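Local coordinates for tail spike protein gp49 (Pseudomonas phage LKA1, PDB 4RU4) that probably cleaves the O-specific polysaccharide of the Pseudomonas host surface as a trimeric tailspike lyase during phage entry, at residues T545-R559 / T583-A597. Sequence-based numbering, arbitrary orientation.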
ATOM      1  N   THR B 545      14.587 -34.047  -7.582  1.00  7.04           N
ATOM      2  CA  THR B 545      13.674 -35.183  -7.546  1.00  6.15           C
ATOM      3  C   THR B 545      12.996 -35.282  -8.896  1.00  7.99           C
ATOM      4  O   THR B 545      12.325 -34.355  -9.313  1.00  7.84           O
ATOM      5  CB  THR B 545      12.648 -34.976  -6.418  1.00 11.80           C
ATOM      6  OG1 THR B 545      13.373 -34.791  -5.187  1.00 10.54           O
ATOM      7  CG2 THR B 545      11.704 -36.179  -6.250  1.00  7.26           C
ATOM      8  N   VAL B 546      13.211 -36.401  -9.585  1.00  6.89           N
ATOM      9  CA  VAL B 546      12.782 -36.573 -10.978  1.00  8.96           C
ATOM     10  C   VAL B 546      11.679 -37.631 -11.125  1.00 10.23           C
ATOM     11  O   VAL B 546      11.779 -38.721 -10.536  1.00  9.85           O
ATOM     12  CB  VAL B 546      14.012 -37.011 -11.837  1.00 10.03           C
ATOM     13  CG1 VAL B 546      13.603 -37.348 -13.281  1.00  9.09           C
ATOM     14  CG2 VAL B 546      15.090 -35.892 -11.809  1.00  8.11           C
ATOM     15  N   GLN B 547      10.637 -37.322 -11.899  1.00  8.05           N
ATOM     16  CA  GLN B 547       9.658 -38.340 -12.317  1.00  6.41           C
ATOM     17  C   GLN B 547       9.688 -38.542 -13.819  1.00  7.70           C
ATOM     18  O   GLN B 547       9.904 -37.596 -14.578  1.00  6.47           O
ATOM     19  CB  GLN B 547       8.236 -37.937 -11.893  1.00  6.74           C
ATOM     20  CG  GLN B 547       8.132 -37.537 -10.422  1.00  6.18           C
ATOM     21  CD  GLN B 547       8.365 -38.712  -9.485  1.00  6.26           C
ATOM     22  OE1 GLN B 547       8.165 -39.871  -9.854  1.00  6.36           O
ATOM     23  NE2 GLN B 547       8.758 -38.411  -8.252  1.00  6.45           N
ATOM     24  N   VAL B 548       9.501 -39.783 -14.253  1.00  7.45           N
ATOM     25  CA  VAL B 548       9.341 -40.068 -15.665  1.00  6.71           C
ATOM     26  C   VAL B 548       8.190 -41.064 -15.845  1.00  6.75           C
ATOM     27  O   VAL B 548       8.128 -42.081 -15.154  1.00  8.98           O
ATOM     28  CB  VAL B 548      10.635 -40.668 -16.291  1.00  7.26           C
ATOM     29  CG1 VAL B 548      10.507 -40.725 -17.825  1.00  7.71           C
ATOM     30  CG2 VAL B 548      11.887 -39.873 -15.889  1.00  6.83           C
ATOM     31  N   THR B 549       7.298 -40.773 -16.782  1.00  6.74           N
ATOM     32  CA  THR B 549       6.201 -41.669 -17.115  1.00  6.80           C
ATOM     33  C   THR B 549       6.075 -41.792 -18.628  1.00  8.96           C
ATOM     34  O   THR B 549       6.245 -40.806 -19.348  1.00 10.11           O
ATOM     35  CB  THR B 549       4.868 -41.147 -16.502  1.00  8.15           C
ATOM     36  OG1 THR B 549       4.954 -41.189 -15.069  1.00 10.26           O
ATOM     37  CG2 THR B 549       3.664 -41.969 -16.971  1.00  8.34           C
ATOM     38  N   LYS B 550       5.798 -43.002 -19.118  1.00  9.31           N
ATOM     39  CA  LYS B 550       5.546 -43.214 -20.547  1.00  9.97           C
ATOM     40  C   LYS B 550       4.076 -42.960 -20.864  1.00  9.54           C
ATOM     41  O   LYS B 550       3.181 -43.464 -20.157  1.00  7.17           O
ATOM     42  CB  LYS B 550       5.898 -44.657 -20.950  1.00 12.22           C
ATOM     43  CG  LYS B 550       5.201 -45.135 -22.245  1.00 16.45           C
ATOM     44  CD  LYS B 550       5.725 -46.502 -22.667  1.00 15.90           C
ATOM     45  CE  LYS B 550       4.745 -47.261 -23.524  1.00 12.99           C
ATOM     46  NZ  LYS B 550       5.443 -48.280 -24.344  1.00 12.93           N
ATOM     47  N   THR B 551       3.828 -42.166 -21.908  1.00  7.97           N
ATOM     48  CA  THR B 551       2.479 -41.970 -22.424  1.00  7.03           C
ATOM     49  C   THR B 551       2.329 -42.178 -23.951  1.00  7.15           C
ATOM     50  O   THR B 551       3.316 -42.269 -24.713  1.00  8.12           O
ATOM     51  CB  THR B 551       1.912 -40.571 -22.076  1.00  7.02           C
ATOM     52  OG1 THR B 551       2.566 -39.578 -22.870  1.00  7.91           O
ATOM     53  CG2 THR B 551       2.064 -40.259 -20.573  1.00  6.91           C
ATOM     54  N   ASP B 552       1.076 -42.297 -24.376  1.00  7.99           N
ATOM     55  CA  ASP B 552       0.705 -42.288 -25.792  1.00 12.37           C
ATOM     56  C   ASP B 552       1.213 -43.467 -26.621  1.00 13.81           C
ATOM     57  O   ASP B 552       1.359 -43.392 -27.852  1.00 11.63           O
ATOM     58  CB  ASP B 552       1.018 -40.923 -26.410  1.00 13.26           C
ATOM     59  CG  ASP B 552       0.182 -39.826 -25.776  1.00 12.61           C
ATOM     60  OD1 ASP B 552      -1.015 -39.748 -26.119  1.00 12.78           O
ATOM     61  OD2 ASP B 552       0.691 -39.097 -24.890  1.00 15.61           O
ATOM     62  N   ARG B 553       1.426 -44.574 -25.926  1.00 10.72           N
ATOM     63  CA  ARG B 553       1.710 -45.852 -26.554  1.00  8.21           C
ATOM     64  C   ARG B 553       1.482 -46.880 -25.443  1.00  9.56           C
ATOM     65  O   ARG B 553       1.694 -46.580 -24.258  1.00 10.90           O
ATOM     66  CB  ARG B 553       3.171 -45.910 -27.035  1.00 10.24           C
ATOM     67  CG  ARG B 553       3.536 -47.236 -27.746  1.00  9.66           C
ATOM     68  CD  ARG B 553       2.798 -47.362 -29.073  1.00 12.67           C
ATOM     69  NE  ARG B 553       3.184 -46.275 -29.972  1.00 15.08           N
ATOM     70  CZ  ARG B 553       2.734 -46.109 -31.211  1.00 17.58           C
ATOM     71  NH1 ARG B 553       1.873 -46.973 -31.742  1.00 21.22           N
ATOM     72  NH2 ARG B 553       3.158 -45.079 -31.925  1.00 17.11           N
ATOM     73  N   SER B 554       1.019 -48.071 -25.793  1.00  8.65           N
ATOM     74  CA  SER B 554       0.910 -49.110 -24.781  1.00  9.72           C
ATOM     75  C   SER B 554       2.015 -50.142 -24.998  1.00 11.95           C
ATOM     76  O   SER B 554       3.145 -49.882 -24.632  1.00 11.84           O
ATOM     77  CB  SER B 554      -0.490 -49.736 -24.785  1.00 14.75           C
ATOM     78  OG  SER B 554      -1.466 -48.760 -24.431  1.00 15.27           O
ATOM     79  N   TYR B 555       1.709 -51.305 -25.574  1.00  9.76           N
ATOM     80  CA  TYR B 555       2.788 -52.234 -25.925  1.00 10.69           C
ATOM     81  C   TYR B 555       3.571 -51.694 -27.121  1.00 15.05           C
ATOM     82  O   TYR B 555       2.981 -51.251 -28.102  1.00 12.84           O
ATOM     83  CB  TYR B 555       2.259 -53.671 -26.156  1.00 13.37           C
ATOM     84  CG  TYR B 555       1.783 -54.291 -24.854  1.00 13.08           C
ATOM     85  CD1 TYR B 555       2.699 -54.755 -23.907  1.00 13.66           C
ATOM     86  CD2 TYR B 555       0.428 -54.371 -24.548  1.00 12.14           C
ATOM     87  CE1 TYR B 555       2.276 -55.300 -22.711  1.00  9.82           C
ATOM     88  CE2 TYR B 555      -0.005 -54.902 -23.353  1.00 10.56           C
ATOM     89  CZ  TYR B 555       0.912 -55.355 -22.438  1.00 13.00           C
ATOM     90  OH  TYR B 555       0.459 -55.865 -21.247  1.00 13.61           O
ATOM     91  N   ALA B 556       4.898 -51.667 -27.005  1.00 13.68           N
ATOM     92  CA  ALA B 556       5.749 -51.465 -28.163  1.00 15.49           C
ATOM     93  C   ALA B 556       6.069 -52.839 -28.774  1.00 16.83           C
ATOM     94  O   ALA B 556       7.181 -53.367 -28.624  1.00 15.08           O
ATOM     95  CB  ALA B 556       7.021 -50.714 -27.770  1.00 14.04           C
ATOM     96  N   GLY B 557       5.078 -53.423 -29.446  1.00 17.29           N
ATOM     97  CA  GLY B 557       5.180 -54.797 -29.902  1.00 16.86           C
ATOM     98  C   GLY B 557       4.952 -55.773 -28.754  1.00 20.08           C
ATOM     99  O   GLY B 557       3.814 -56.200 -28.489  1.00 19.30           O
ATOM    100  N   ASN B 558       6.030 -56.107 -28.049  1.00 16.38           N
ATOM    101  CA  ASN B 558       5.990 -57.141 -27.016  1.00 15.30           C
ATOM    102  C   ASN B 558       6.121 -56.670 -25.558  1.00 12.78           C
ATOM    103  O   ASN B 558       5.970 -57.480 -24.639  1.00 13.61           O
ATOM    104  CB  ASN B 558       7.108 -58.156 -27.285  1.00 13.38           C
ATOM    105  CG  ASN B 558       8.491 -57.537 -27.165  1.00 15.57           C
ATOM    106  OD1 ASN B 558       8.648 -56.321 -27.299  1.00 17.00           O
ATOM    107  ND2 ASN B 558       9.511 -58.374 -26.937  1.00 12.55           N
ATOM    108  N   ARG B 559       6.459 -55.394 -25.348  1.00  9.24           N
ATOM    109  CA  ARG B 559       6.748 -54.850 -24.007  1.00  9.15           C
ATOM    110  C   ARG B 559       6.257 -53.410 -23.904  1.00  9.18           C
ATOM    111  O   ARG B 559       6.271 -52.665 -24.896  1.00 11.01           O
ATOM    112  CB  ARG B 559       8.258 -54.853 -23.700  1.00  9.58           C
ATOM    113  CG  ARG B 559       8.920 -56.256 -23.597  1.00 13.41           C
ATOM    114  CD  ARG B 559       8.476 -56.972 -22.317  1.00 12.43           C
ATOM    115  NE  ARG B 559       9.128 -58.270 -22.107  1.00 13.03           N
ATOM    116  CZ  ARG B 559       8.785 -59.406 -22.718  1.00 16.06           C
ATOM    117  NH1 ARG B 559       7.793 -59.433 -23.602  1.00 10.24           N
ATOM    118  NH2 ARG B 559       9.448 -60.521 -22.447  1.00  9.01           N
ATOM    119  N   THR B 583      14.565 -58.266 -22.606  1.00 12.62           N
ATOM    120  CA  THR B 583      14.168 -58.729 -23.929  1.00 13.81           C
ATOM    121  C   THR B 583      14.112 -57.539 -24.896  1.00 14.76           C
ATOM    122  O   THR B 583      13.635 -56.468 -24.529  1.00 14.25           O
ATOM    123  CB  THR B 583      12.785 -59.420 -23.865  1.00 16.78           C
ATOM    124  OG1 THR B 583      12.847 -60.543 -22.971  1.00 15.21           O
ATOM    125  CG2 THR B 583      12.359 -59.902 -25.246  1.00 15.10           C
ATOM    126  N   ASN B 584      14.604 -57.705 -26.123  1.00 12.48           N
ATOM    127  CA  ASN B 584      14.444 -56.640 -27.105  1.00 13.73           C
ATOM    128  C   ASN B 584      12.988 -56.293 -27.368  1.00 14.51           C
ATOM    129  O   ASN B 584      12.151 -57.177 -27.414  1.00 13.69           O
ATOM    130  CB  ASN B 584      15.083 -57.036 -28.434  1.00 11.15           C
ATOM    131  CG  ASN B 584      16.600 -57.099 -28.363  1.00 14.07           C
ATOM    132  OD1 ASN B 584      17.220 -56.519 -27.474  1.00 13.24           O
ATOM    133  ND2 ASN B 584      17.201 -57.809 -29.305  1.00 16.92           N
ATOM    134  N   PHE B 585      12.694 -55.005 -27.551  1.00 14.01           N
ATOM    135  CA  PHE B 585      11.419 -54.588 -28.118  1.00 15.60           C
ATOM    136  C   PHE B 585      11.225 -55.261 -29.492  1.00 16.83           C
ATOM    137  O   PHE B 585      12.182 -55.433 -30.265  1.00 17.81           O
ATOM    138  CB  PHE B 585      11.393 -53.071 -28.296  1.00 12.57           C
ATOM    139  CG  PHE B 585      11.218 -52.304 -27.018  1.00 12.64           C
ATOM    140  CD1 PHE B 585       9.961 -52.197 -26.418  1.00 13.03           C
ATOM    141  CD2 PHE B 585      12.301 -51.662 -26.432  1.00 13.95           C
ATOM    142  CE1 PHE B 585       9.803 -51.469 -25.236  1.00 12.20           C
ATOM    143  CE2 PHE B 585      12.152 -50.937 -25.255  1.00 11.23           C
ATOM    144  CZ  PHE B 585      10.902 -50.829 -24.671  1.00 10.37           C
ATOM    145  N   SER B 586       9.998 -55.644 -29.806  1.00 15.61           N
ATOM    146  CA  SER B 586       9.748 -56.348 -31.063  1.00 16.15           C
ATOM    147  C   SER B 586       9.197 -55.443 -32.178  1.00 16.90           C
ATOM    148  O   SER B 586       9.125 -55.868 -33.337  1.00 13.65           O
ATOM    149  CB  SER B 586       8.828 -57.558 -30.837  1.00 15.25           C
ATOM    150  OG  SER B 586       7.522 -57.159 -30.431  1.00 15.88           O
ATOM    151  N   SER B 587       8.822 -54.208 -31.828  1.00 12.50           N
ATOM    152  CA  SER B 587       8.349 -53.196 -32.786  1.00 13.84           C
ATOM    153  C   SER B 587       9.091 -51.869 -32.603  1.00 14.70           C
ATOM    154  O   SER B 587       9.463 -51.527 -31.489  1.00 13.81           O
ATOM    155  CB  SER B 587       6.860 -52.908 -32.582  1.00 21.14           C
ATOM    156  OG  SER B 587       6.099 -54.058 -32.876  1.00 26.30           O
ATOM    157  N   ALA B 588       9.287 -51.128 -33.692  1.00 11.86           N
ATOM    158  CA  ALA B 588       9.854 -49.780 -33.618  1.00 14.01           C
ATOM    159  C   ALA B 588       8.730 -48.751 -33.690  1.00 15.13           C
ATOM    160  O   ALA B 588       8.211 -48.471 -34.780  1.00 13.51           O
ATOM    161  CB  ALA B 588      10.850 -49.567 -34.768  1.00 15.37           C
ATOM    162  N   VAL B 589       8.346 -48.195 -32.536  1.00 12.95           N
ATOM    163  CA  VAL B 589       7.215 -47.258 -32.446  1.00 10.26           C
ATOM    164  C   VAL B 589       7.499 -46.115 -31.487  1.00 10.41           C
ATOM    165  O   VAL B 589       8.379 -46.209 -30.633  1.00 10.93           O
ATOM    166  CB  VAL B 589       5.900 -47.948 -31.981  1.00 11.33           C
ATOM    167  CG1 VAL B 589       5.431 -49.004 -33.023  1.00 14.87           C
ATOM    168  CG2 VAL B 589       6.081 -48.592 -30.638  1.00 11.08           C
ATOM    169  N   THR B 590       6.730 -45.041 -31.608  1.00 10.04           N
ATOM    170  CA  THR B 590       6.953 -43.875 -30.774  1.00 10.12           C
ATOM    171  C   THR B 590       6.365 -44.050 -29.377  1.00 12.58           C
ATOM    172  O   THR B 590       5.421 -44.796 -29.185  1.00 13.82           O
ATOM    173  CB  THR B 590       6.332 -42.635 -31.403  1.00  8.88           C
ATOM    174  OG1 THR B 590       4.927 -42.861 -31.582  1.00 13.25           O
ATOM    175  CG2 THR B 590       6.984 -42.382 -32.773  1.00  9.68           C
ATOM    176  N   ASN B 591       6.964 -43.358 -28.417  1.00 10.86           N
ATOM    177  CA  ASN B 591       6.504 -43.298 -27.041  1.00  9.79           C
ATOM    178  C   ASN B 591       6.813 -41.890 -26.566  1.00  8.28           C
ATOM    179  O   ASN B 591       7.804 -41.298 -27.003  1.00 12.45           O
ATOM    180  CB  ASN B 591       7.285 -44.272 -26.156  1.00  9.62           C
ATOM    181  CG  ASN B 591       7.289 -45.691 -26.696  1.00 14.02           C
ATOM    182  OD1 ASN B 591       6.575 -46.566 -26.193  1.00 13.33           O
ATOM    183  ND2 ASN B 591       8.104 -45.929 -27.729  1.00 11.95           N
ATOM    184  N   GLN B 592       5.993 -41.345 -25.670  1.00  8.67           N
ATOM    185  CA  GLN B 592       6.288 -40.040 -25.085  1.00  9.15           C
ATOM    186  C   GLN B 592       6.783 -40.223 -23.651  1.00 10.48           C
ATOM    187  O   GLN B 592       6.030 -40.712 -22.797  1.00 11.65           O
ATOM    188  CB  GLN B 592       5.031 -39.147 -25.084  1.00  9.74           C
ATOM    189  CG  GLN B 592       4.473 -38.819 -26.455  1.00 13.04           C
ATOM    190  CD  GLN B 592       5.425 -37.964 -27.294  1.00 17.75           C
ATOM    191  OE1 GLN B 592       6.306 -37.310 -26.769  1.00 19.07           O
ATOM    192  NE2 GLN B 592       5.245 -37.980 -28.590  1.00 22.66           N
ATOM    193  N   LEU B 593       8.035 -39.851 -23.393  1.00  9.23           N
ATOM    194  CA  LEU B 593       8.570 -39.849 -22.040  1.00  9.27           C
ATOM    195  C   LEU B 593       8.267 -38.490 -21.382  1.00  9.46           C
ATOM    196  O   LEU B 593       8.820 -37.463 -21.772  1.00  6.84           O
ATOM    197  CB  LEU B 593      10.078 -40.175 -22.030  1.00  8.52           C
ATOM    198  CG  LEU B 593      10.415 -41.556 -22.629  1.00  8.79           C
ATOM    199  CD1 LEU B 593      11.885 -41.945 -22.342  1.00  9.08           C
ATOM    200  CD2 LEU B 593       9.452 -42.620 -22.094  1.00 11.18           C
ATOM    201  N   ASN B 594       7.331 -38.498 -20.440  1.00  7.59           N
ATOM    202  CA  ASN B 594       6.902 -37.297 -19.717  1.00  6.60           C
ATOM    203  C   ASN B 594       7.769 -37.160 -18.465  1.00 10.23           C
ATOM    204  O   ASN B 594       7.690 -37.992 -17.547  1.00 10.03           O
ATOM    205  CB  ASN B 594       5.447 -37.447 -19.251  1.00  6.81           C
ATOM    206  CG  ASN B 594       4.430 -37.404 -20.391  1.00  9.43           C
ATOM    207  OD1 ASN B 594       3.471 -36.641 -20.328  1.00  8.12           O
ATOM    208  ND2 ASN B 594       4.632 -38.232 -21.432  1.00  7.56           N
ATOM    209  N   TRP B 595       8.615 -36.140 -18.422  1.00 12.06           N
ATOM    210  CA  TRP B 595       9.592 -36.043 -17.332  1.00  8.79           C
ATOM    211  C   TRP B 595       9.368 -34.752 -16.591  1.00  9.68           C
ATOM    212  O   TRP B 595       8.834 -33.772 -17.154  1.00  6.23           O
ATOM    213  CB  TRP B 595      11.033 -36.083 -17.893  1.00  7.77           C
ATOM    214  CG  TRP B 595      11.374 -34.812 -18.651  1.00  6.59           C
ATOM    215  CD1 TRP B 595      11.144 -34.575 -19.974  1.00  6.59           C
ATOM    216  CD2 TRP B 595      11.965 -33.612 -18.123  1.00  6.44           C
ATOM    217  NE1 TRP B 595      11.557 -33.304 -20.315  1.00  8.35           N
ATOM    218  CE2 TRP B 595      12.059 -32.687 -19.197  1.00  8.39           C
ATOM    219  CE3 TRP B 595      12.405 -33.222 -16.848  1.00  6.35           C
ATOM    220  CZ2 TRP B 595      12.600 -31.402 -19.045  1.00  8.78           C
ATOM    221  CZ3 TRP B 595      12.938 -31.944 -16.686  1.00  6.66           C
ATOM    222  CH2 TRP B 595      13.028 -31.042 -17.792  1.00  8.54           C
ATOM    223  N   GLN B 596       9.757 -34.735 -15.321  1.00  7.23           N
ATOM    224  CA  GLN B 596       9.767 -33.481 -14.585  1.00  6.11           C
ATOM    225  C   GLN B 596      10.734 -33.551 -13.411  1.00  6.92           C
ATOM    226  O   GLN B 596      11.120 -34.633 -12.968  1.00  7.04           O
ATOM    227  CB  GLN B 596       8.360 -33.096 -14.125  1.00  7.99           C
ATOM    228  CG  GLN B 596       7.762 -34.005 -13.040  1.00  7.00           C
ATOM    229  CD  GLN B 596       6.280 -33.785 -12.944  1.00  8.43           C
ATOM    230  OE1 GLN B 596       5.538 -34.135 -13.857  1.00  8.81           O
ATOM    231  NE2 GLN B 596       5.847 -33.121 -11.883  1.00  9.36           N
ATOM    232  N   ALA B 597      11.132 -32.385 -12.924  1.00  6.36           N
ATOM    233  CA  ALA B 597      12.208 -32.289 -11.945  1.00  8.68           C
ATOM    234  C   ALA B 597      11.880 -31.125 -11.014  1.00  9.81           C
ATOM    235  O   ALA B 597      11.356 -30.094 -11.467  1.00  8.44           O
ATOM    236  CB  ALA B 597      13.571 -32.027 -12.672  1.00  6.10           C
TER
HETATM  237  O   HOH W   1       3.735 -41.842 -29.093  1.00 15.55           O
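Gln547, Thr549 and Thr551 pair with Gln596, Asn594 and Gln592 through six backbone hydrogen bonds, so that strands 545-551 and 590-597 run antiparallel, their axes 4.6 Å apart at closest and their directions at 159°. Val546, Val548, Leu593, Trp595 and Ala597 share one face with Lys550; Val546 and Val548 touch strand 562-568, Leu593 and Trp595 strand 572-578, a buried side that suits apolar groups. The other face is polar: Asn594 ND2 donates to Thr551 OG1 at 2.9 Å, with the hydroxyl oxygen 30° out of the Asn594 amide plane, while Asn594 OD1 accepts from Val546 N of the second subunit.

At and beyond the ends of the strands, side chains tie the loops down. The long, extended Lys550 carries NZ to Asn591 OD1 (2.8 Å), nearly in line with the amide C=O; Ser554 O and Val560 O also accept from this buried ammonium. Arg553 has CG opposite the backbone N (chi1 -179°), then bends at chi2 and chi3, bringing the guanidinium side-on to Thr590: NE reaches Thr590 O at 2.8 Å and NH2 reaches Thr590 OG1 at 2.9 Å, with Val589 CB 3.7 Å above the plane. Ala556, small enough to fit closely, sets its CB 3.6 Å from Phe585 CD1 and also against Val589 CG2. Asn558 uses both ends of its amide, ND2 donating to Asn584 O at 2.9 Å and OD1 accepting from Ser586 N, which sits well above the carbonyl plane.

The pair belongs to the Ig-like domain assigned to this region; its mostly apolar face, packed on strands 562-568 and 572-578, is consistent with the beta sandwich of that family, and in this trimer the polar face contributes to the subunit interface.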